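Local coordinates for protein xylulokinase (PDB 5VM1) that probably phosphorylates D-xylulose to D-xylulose 5-phosphate at the expense of ATP, as a sugar kinase of the FGGY family, at residues A90-A95 with R156-P161. Sequence-based numbering, arbitrary orientation.
Sequences ATLLDA and RKVLLP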
loop_
_atom_site.group_PDB
_atom_site.type_symbol
_atom_site.label_atom_id
_atom_site.label_comp_id
_atom_site.label_asym_id
_atom_site.label_seq_id
_atom_site.Cartn_x
_atom_site.Cartn_y
_atom_site.Cartn_z
ATOM N N ALA A 90 5.754 13.770 1.076
ATOM C CA ALA A 90 6.755 14.674 1.641
ATOM C C ALA A 90 6.106 15.978 2.096
ATOM O O ALA A 90 5.808 16.846 1.269
ATOM C CB ALA A 90 7.845 14.955 0.614
ATOM N N THR A 91 5.973 16.145 3.425
ATOM C CA THR A 91 5.396 17.339 4.050
ATOM C C THR A 91 6.522 18.107 4.751
ATOM O O THR A 91 7.073 17.632 5.749
ATOM C CB THR A 91 4.309 16.973 5.071
ATOM O OG1 THR A 91 3.604 15.809 4.643
ATOM C CG2 THR A 91 3.301 18.116 5.250
ATOM N N LEU A 92 6.847 19.297 4.249
ATOM C CA LEU A 92 7.957 20.095 4.760
ATOM C C LEU A 92 7.434 21.178 5.713
ATOM O O LEU A 92 6.625 22.024 5.318
ATOM C CB LEU A 92 8.746 20.697 3.592
ATOM C CG LEU A 92 8.960 19.780 2.358
ATOM C CD1 LEU A 92 9.921 20.397 1.332
ATOM C CD2 LEU A 92 9.362 18.330 2.702
ATOM N N LEU A 93 7.922 21.177 6.954
ATOM C CA LEU A 93 7.517 22.168 7.939
ATOM C C LEU A 93 8.695 23.062 8.305
ATOM O O LEU A 93 9.845 22.611 8.342
ATOM C CB LEU A 93 6.968 21.501 9.196
ATOM C CG LEU A 93 5.852 20.502 8.909
ATOM C CD1 LEU A 93 5.235 20.031 10.204
ATOM C CD2 LEU A 93 4.797 21.095 7.974
ATOM N N ASP A 94 8.394 24.325 8.632
ATOM C CA ASP A 94 9.441 25.270 9.002
ATOM C C ASP A 94 9.668 25.214 10.518
ATOM O O ASP A 94 9.303 24.235 11.175
ATOM C CB ASP A 94 9.104 26.686 8.508
ATOM C CG ASP A 94 7.848 27.275 9.146
ATOM O OD1 ASP A 94 7.285 26.682 10.082
ATOM O OD2 ASP A 94 7.439 28.376 8.725
ATOM N N ALA A 95 10.310 26.244 11.084
ATOM C CA ALA A 95 10.619 26.230 12.513
ATOM C C ALA A 95 9.361 26.274 13.368
ATOM O O ALA A 95 9.350 25.737 14.483
ATOM C CB ALA A 95 11.528 27.400 12.865
ATOM N N ARG A 156 12.528 22.475 8.841
ATOM C CA ARG A 156 12.896 22.034 10.169
ATOM C C ARG A 156 12.370 20.640 10.495
ATOM O O ARG A 156 12.846 20.018 11.450
ATOM C CB ARG A 156 12.428 23.067 11.216
ATOM C CG ARG A 156 13.457 24.220 11.433
ATOM C CD ARG A 156 14.872 23.702 11.866
ATOM N NE ARG A 156 14.751 22.536 12.760
ATOM C CZ ARG A 156 15.659 21.565 12.909
ATOM N NH1 ARG A 156 16.805 21.594 12.233
ATOM N NH2 ARG A 156 15.410 20.550 13.732
ATOM N N LYS A 157 11.408 20.136 9.727
ATOM C CA LYS A 157 10.892 18.789 9.908
ATOM C C LYS A 157 10.351 18.275 8.565
ATOM O O LYS A 157 9.749 19.037 7.802
ATOM C CB LYS A 157 9.815 18.813 11.000
ATOM C CG LYS A 157 9.503 17.484 11.638
ATOM C CD LYS A 157 10.635 17.042 12.535
ATOM C CE LYS A 157 11.117 18.164 13.474
ATOM N NZ LYS A 157 11.927 17.614 14.595
ATOM N N VAL A 158 10.552 16.987 8.283
ATOM C CA VAL A 158 9.946 16.317 7.128
ATOM C C VAL A 158 9.037 15.226 7.664
ATOM O O VAL A 158 9.508 14.269 8.294
ATOM C CB VAL A 158 10.979 15.698 6.165
ATOM C CG1 VAL A 158 10.249 14.914 5.049
ATOM C CG2 VAL A 158 11.937 16.776 5.572
ATOM N N LEU A 159 7.746 15.338 7.386
ATOM C CA LEU A 159 6.785 14.395 7.921
ATOM C C LEU A 159 6.025 13.741 6.779
ATOM O O LEU A 159 5.799 14.363 5.735
ATOM C CB LEU A 159 5.793 15.087 8.867
ATOM C CG LEU A 159 6.280 15.676 10.178
ATOM C CD1 LEU A 159 5.173 16.513 10.807
ATOM C CD2 LEU A 159 6.688 14.552 11.115
ATOM N N LEU A 160 5.644 12.465 6.987
ATOM C CA LEU A 160 4.731 11.801 6.074
ATOM C C LEU A 160 3.289 12.145 6.452
ATOM O O LEU A 160 3.011 12.524 7.592
ATOM C CB LEU A 160 4.947 10.292 6.105
ATOM C CG LEU A 160 6.305 9.709 5.740
ATOM C CD1 LEU A 160 6.361 8.338 6.342
ATOM C CD2 LEU A 160 6.531 9.647 4.263
ATOM N N PRO A 161 2.344 11.981 5.524
ATOM C CA PRO A 161 0.989 12.517 5.769
ATOM C C PRO A 161 0.342 12.112 7.091
ATOM O O PRO A 161 -0.103 12.992 7.829
ATOM C CB PRO A 161 0.204 12.007 4.550
ATOM C CG PRO A 161 1.208 11.940 3.492
ATOM C CD PRO A 161 2.486 11.494 4.140
#
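Arg156 and Lys157 both direct their backbone N-H groups at Leu93 O, so the single residue Leu93 faces two successive residues, a classic beta bulge. The two bonds differ: Arg156 N reaches Leu93 O at 2.7 Å within the carbonyl plane, whereas Lys157 N lies 3.2 Å from that oxygen, tilted 32° from the plane. Lys157 O accepts Leu93 N almost straight (2.9 Å), completing a hydrogen-bonded pair, while the lysine chain leads away, its NZ hydrogen-bonded to Gly206 O and the chain in a cation-pi contact with Tyr173. Val158 forms the non-hydrogen-bonded pair with Leu92; their side chains run side by side, Val158 CG2 4.2 Å from Leu92 CD2. Leu159, on the other face, crosses Leu93 near a right angle, CD1 to CD1 3.6 Å, and Leu167 of helix 161-170 touches both. It forms a hydrogen-bonded pair with Thr91: Leu159 N donates to Thr91 O, and Leu159 O is gripped by Thr91 N and by Thr91 OG1 at 2.8 Å. A chi1 of -34° sets this hydroxyl beside its own backbone N, and it meets Leu159 O from above the Leu159 carbonyl plane. Leu160 occupies the N-cap position of helix 161-170 and approaches His88, a predicted substrate-binding residue. The 155° strand angle and alternating pair types identify a two-stranded antiparallel ribbon within the FGGY N-terminal domain, beside its probable sugar site.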